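Local coordinates for protein phosphoribosylaminoimidazole carboxylase (Treponema denticola, PDB 5C5D) that catalyses the reversible carboxylation of 5-aminoimidazole ribonucleotide by carbon dioxide to 4-carboxy-5-aminoimidazole ribonucleotide in de novo purine biosynthesis, at residues Leu8-Asp14 / Ile63-Gly67; Ser13-His17 / Cys87-Ser91. The protein carries 1 engineered substitution. All coordinates share one frame; numbering follows the deposited sequence.

Interaction 1: residues Leu8-Asp14 / Ile63-Gly67; sequences LMGSSSD and ITIAG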
loop_
_atom_site.group_PDB
_atom_site.type_symbol
_atom_site.label_atom_id
_atom_site.label_comp_id
_atom_site.label_asym_id
_atom_site.label_seq_id
_atom_site.Cartn_x
_atom_site.Cartn_y
_atom_site.Cartn_z
ATOM N N LEU D 8 13.321 -0.750 27.349
ATOM C CA LEU D 8 12.240 -1.639 27.778
ATOM C C LEU D 8 11.583 -2.299 26.584
ATOM O O LEU D 8 11.091 -1.611 25.675
ATOM C CB LEU D 8 11.197 -0.860 28.589
ATOM C CG LEU D 8 9.950 -1.663 28.951
ATOM C CD1 LEU D 8 10.265 -2.883 29.806
ATOM C CD2 LEU D 8 8.955 -0.751 29.651
ATOM N N MET D 9 11.586 -3.630 26.570
ATOM C CA MET D 9 11.048 -4.363 25.439
ATOM C C MET D 9 9.857 -5.223 25.868
ATOM O O MET D 9 9.794 -5.681 27.007
ATOM C CB MET D 9 12.144 -5.242 24.829
ATOM C CG MET D 9 12.441 -6.437 25.659
ATOM S SD MET D 9 13.940 -7.298 25.081
ATOM C CE MET D 9 15.184 -6.323 25.905
ATOM N N GLY D 10 8.931 -5.448 24.942
ATOM C CA GLY D 10 7.705 -6.151 25.255
ATOM C C GLY D 10 7.897 -7.635 25.397
ATOM O O GLY D 10 7.109 -8.290 26.065
ATOM N N SER D 11 8.942 -8.156 24.768
ATOM C CA SER D 11 9.210 -9.589 24.774
ATOM C C SER D 11 10.696 -9.891 24.718
ATOM O O SER D 11 11.458 -9.188 24.050
ATOM C CB SER D 11 8.524 -10.251 23.576
ATOM O OG SER D 11 8.995 -11.568 23.382
ATOM N N SER D 12 11.102 -10.966 25.386
ATOM C CA SER D 12 12.489 -11.397 25.304
ATOM C C SER D 12 12.887 -11.713 23.865
ATOM O O SER D 12 14.073 -11.767 23.553
ATOM C CB SER D 12 12.738 -12.611 26.194
ATOM O OG SER D 12 12.006 -13.750 25.769
ATOM N N SER D 13 11.907 -11.902 22.984
ATOM C CA SER D 13 12.225 -12.202 21.598
ATOM C C SER D 13 12.894 -11.008 20.930
ATOM O O SER D 13 13.521 -11.172 19.874
ATOM C CB SER D 13 10.964 -12.615 20.825
ATOM O OG SER D 13 10.037 -11.545 20.710
ATOM N N ASP D 14 12.758 -9.819 21.538
ATOM C CA ASP D 14 13.351 -8.582 21.017
ATOM C C ASP D 14 14.770 -8.306 21.510
ATOM O O ASP D 14 15.303 -7.229 21.246
ATOM C CB ASP D 14 12.501 -7.340 21.392
ATOM C CG ASP D 14 11.011 -7.465 21.045
ATOM O OD1 ASP D 14 10.718 -7.770 19.879
ATOM O OD2 ASP D 14 10.138 -7.161 21.931
ATOM N N ILE D 63 13.678 3.978 26.008
ATOM C CA ILE D 63 13.575 3.530 24.614
ATOM C C ILE D 63 12.719 2.273 24.653
ATOM O O ILE D 63 13.091 1.281 25.288
ATOM C CB ILE D 63 14.940 3.272 23.974
ATOM C CG1 ILE D 63 15.777 4.546 23.956
ATOM C CG2 ILE D 63 14.772 2.724 22.555
ATOM C CD1 ILE D 63 17.217 4.320 23.412
ATOM N N THR D 64 11.579 2.313 23.968
ATOM C CA THR D 64 10.585 1.256 24.048
ATOM C C THR D 64 10.494 0.460 22.760
ATOM O O THR D 64 10.400 1.002 21.672
ATOM C CB THR D 64 9.228 1.849 24.407
ATOM O OG1 THR D 64 8.982 2.965 23.523
ATOM C CG2 THR D 64 9.239 2.289 25.876
ATOM N N ILE D 65 10.601 -0.847 22.929
ATOM C CA ILE D 65 10.671 -1.803 21.819
ATOM C C ILE D 65 9.527 -2.798 21.850
ATOM O O ILE D 65 9.467 -3.608 22.743
ATOM C CB ILE D 65 11.960 -2.612 21.892
ATOM C CG1 ILE D 65 13.177 -1.678 21.861
ATOM C CG2 ILE D 65 12.076 -3.584 20.734
ATOM C CD1 ILE D 65 14.448 -2.404 22.326
ATOM N N ALA D 66 8.620 -2.744 20.883
ATOM C CA ALA D 66 7.537 -3.703 20.842
ATOM C C ALA D 66 7.180 -3.993 19.398
ATOM O O ALA D 66 7.015 -3.062 18.607
ATOM C CB ALA D 66 6.337 -3.201 21.580
ATOM N N GLY D 67 7.057 -5.282 19.084
ATOM C CA GLY D 67 6.675 -5.676 17.745
ATOM C C GLY D 67 5.176 -5.719 17.558
ATOM O O GLY D 67 4.397 -5.424 18.475
HETATM O O HOH W 1 7.348 -7.123 21.296
#
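L8 and M9 pair with T64 and I65 as neighbouring parallel strands in the middle of a flavodoxin-like sheet of strand order 2-1-3-4-5, at the carboxy-terminal ends where a three-layer alpha/beta fold of this kind carries its active site. Three main-chain bonds zip the strands: L8 N donates to I63 O at 2.9 Å, I65 N donates to L8 O, and G10 N, just past the strand end, donates to I65 O. That last carbonyl also receives the CA-H of M9, the carbon lying 3.2 Å from I65 O.

On one face of the sheet M9 CB sits beside I65 CB at 3.9 Å, and from there the methionine leads away toward M15 and A18 of helix 15-27. On the other face L8 and T64 lie under helix 72-79, where T64 OG1 is hydrogen-bonded to S73 and to the carbonyl of I85.

Beyond the strands the chain 10-14 turns into the helix, closed by D14 N bonding to S11 O, and brings D14 back over the third strand. The backbone sets D14 CB 3.8 Å from I65 CG2, and CG, anti to its own carbonyl carbon (chi1 -51°), stays within 4.0 Å of the same I65 CG2 as the two side chains run past each other in opposite directions. S11, D14 and G67 all bind substrate, so the strand ends hold three parts of that site together. The carboxylate is steadied from within its own turn: S11 N reaches D14 OD2 on the anti side, 34° out of the carboxylate plane, in a bent bond of 3.2 Å. A water links the two segments, donating to D14 OD2 and accepting from G67 N, each at 2.9 Å.

Interaction 2: residues Ser13-His17 / Cys87-Ser91; sequences SDMGH and CPPPS. With EDO (1,2-ethanediol), chain I.
The imidazole of H17 has P89 CA over one face, 3.8 Å from the ring centroid and only 11° off the normal, a CH-pi contact made by the proline's backbone carbon. At the edge, near the ring plane, lies C87 O. H17 NE2 donates to this carbonyl at 3.1 Å, but the bond is bent, with an angle of 135° at the hydrogen, and NE2 stands well above the carbonyl plane. C87 SG approaches the ring obliquely, 4.5 Å from its centroid, while P90 CD comes obliquely to H17 ND1 at 3.9 Å. Because H17 CG is anti to the backbone N (chi1 -172°), the ring extends from the first turn of helix 15-27 across to the loop, and the bond at NE2 together with the proline over the face probably limits its rotation.

Nearer the start of the helix, P89 CG meets D14 OD1 at 3.7 Å, a methylene beside a carboxylate oxygen of a substrate-binding residue. I65 of strand 60-65 touches both H17 and P89. Along the loop an ethanediol, probably from the crystallisation liquor, accepts from S91 N through O2 and donates from O1 to P89 O.

Here the first helix of the flavodoxin-like fold is pinned to the proline-rich loop following strand 84-86, beside the substrate site of this class II AIR carboxylase.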
loop_
_atom_site.group_PDB
_atom_site.type_symbol
_atom_site.label_atom_id
_atom_site.label_comp_id
_atom_site.label_asym_id
_atom_site.label_seq_id
_atom_site.Cartn_x
_atom_site.Cartn_y
_atom_site.Cartn_z
ATOM N N SER D 13 11.907 -11.902 22.984
ATOM C CA SER D 13 12.225 -12.202 21.598
ATOM C C SER D 13 12.894 -11.008 20.930
ATOM O O SER D 13 13.521 -11.172 19.874
ATOM C CB SER D 13 10.964 -12.615 20.825
ATOM O OG SER D 13 10.037 -11.545 20.710
ATOM N N ASP D 14 12.758 -9.819 21.538
ATOM C CA ASP D 14 13.351 -8.582 21.017
ATOM C C ASP D 14 14.770 -8.306 21.510
ATOM O O ASP D 14 15.303 -7.229 21.246
ATOM C CB ASP D 14 12.501 -7.340 21.392
ATOM C CG ASP D 14 11.011 -7.465 21.045
ATOM O OD1 ASP D 14 10.718 -7.770 19.879
ATOM O OD2 ASP D 14 10.138 -7.161 21.931
ATOM N N MET D 15 15.398 -9.245 22.203
ATOM C CA MET D 15 16.628 -8.942 22.930
ATOM C C MET D 15 17.753 -8.518 21.974
ATOM O O MET D 15 18.513 -7.599 22.276
ATOM C CB MET D 15 17.042 -10.147 23.778
ATOM C CG MET D 15 18.311 -9.980 24.588
ATOM S SD MET D 15 18.235 -8.620 25.797
ATOM C CE MET D 15 16.956 -9.208 26.891
ATOM N N GLY D 16 17.826 -9.144 20.807
ATOM C CA GLY D 16 18.872 -8.799 19.851
ATOM C C GLY D 16 18.816 -7.347 19.411
ATOM O O GLY D 16 19.838 -6.679 19.272
ATOM N N HIS D 17 17.603 -6.857 19.191
ATOM C CA HIS D 17 17.346 -5.473 18.824
ATOM C C HIS D 17 17.741 -4.534 19.953
ATOM O O HIS D 17 18.451 -3.554 19.758
ATOM C CB HIS D 17 15.861 -5.346 18.466
ATOM C CG HIS D 17 15.469 -4.031 17.894
ATOM N ND1 HIS D 17 15.727 -3.690 16.585
ATOM C CD2 HIS D 17 14.785 -2.991 18.427
ATOM C CE1 HIS D 17 15.234 -2.487 16.344
ATOM N NE2 HIS D 17 14.645 -2.044 17.447
ATOM N N CYS D 87 11.443 2.548 19.267
ATOM C CA CYS D 87 12.301 1.946 18.261
ATOM C C CYS D 87 11.828 0.512 18.080
ATOM O O CYS D 87 12.374 -0.419 18.687
ATOM C CB CYS D 87 13.753 2.018 18.683
ATOM S SG CYS D 87 14.876 1.406 17.389
ATOM N N PRO D 88 10.785 0.326 17.246
ATOM C CA PRO D 88 10.213 -1.002 17.102
ATOM C C PRO D 88 11.162 -1.904 16.305
ATOM O O PRO D 88 11.968 -1.392 15.514
ATOM C CB PRO D 88 8.910 -0.744 16.355
ATOM C CG PRO D 88 9.165 0.483 15.557
ATOM C CD PRO D 88 10.045 1.333 16.458
ATOM N N PRO D 89 11.072 -3.221 16.518
ATOM C CA PRO D 89 11.864 -4.141 15.725
ATOM C C PRO D 89 11.368 -4.129 14.297
ATOM O O PRO D 89 10.218 -3.785 14.045
ATOM C CB PRO D 89 11.621 -5.496 16.389
ATOM C CG PRO D 89 10.266 -5.384 17.022
ATOM C CD PRO D 89 10.092 -3.915 17.371
ATOM N N PRO D 90 12.240 -4.454 13.351
ATOM C CA PRO D 90 11.772 -4.381 11.971
ATOM C C PRO D 90 10.880 -5.562 11.629
ATOM O O PRO D 90 11.051 -6.654 12.170
ATOM C CB PRO D 90 13.069 -4.396 11.165
ATOM C CG PRO D 90 14.032 -5.137 12.033
ATOM C CD PRO D 90 13.688 -4.687 13.431
ATOM N N SER D 91 9.908 -5.323 10.759
ATOM C CA SER D 91 9.055 -6.398 10.291
ATOM C C SER D 91 8.668 -6.144 8.871
ATOM O O SER D 91 8.447 -4.991 8.490
ATOM C CB SER D 91 7.775 -6.524 11.115
ATOM O OG SER D 91 6.959 -7.512 10.514
HETATM C C1 EDO I . 7.751 -2.029 11.655
HETATM O O1 EDO I . 8.805 -1.457 12.414
HETATM C C2 EDO I . 8.169 -1.921 10.209
HETATM O O2 EDO I . 9.529 -2.366 10.067
#

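How the interactions relate
Both contacts start from the chain that runs from strand 4-9 into helix 15-27, sharing S13 and D14, and their centres lie about 6 Å apart. Interaction 1 is buried core, held by regular strand pairing; interaction 2 is partly buried and rests on a histidine ring, prolines and one bent side-chain bond. They touch mainly where strand 60-65 runs beside the start of the loop after strand 84-86: T64 O and C87 N probably form a hydrogen bond, I65 CG1 packs on C87 O, and A66 O lies against P89 CD. D14 joins the two, OD2 taking S11 N and the water to G67, OD1 lying against P89 CG.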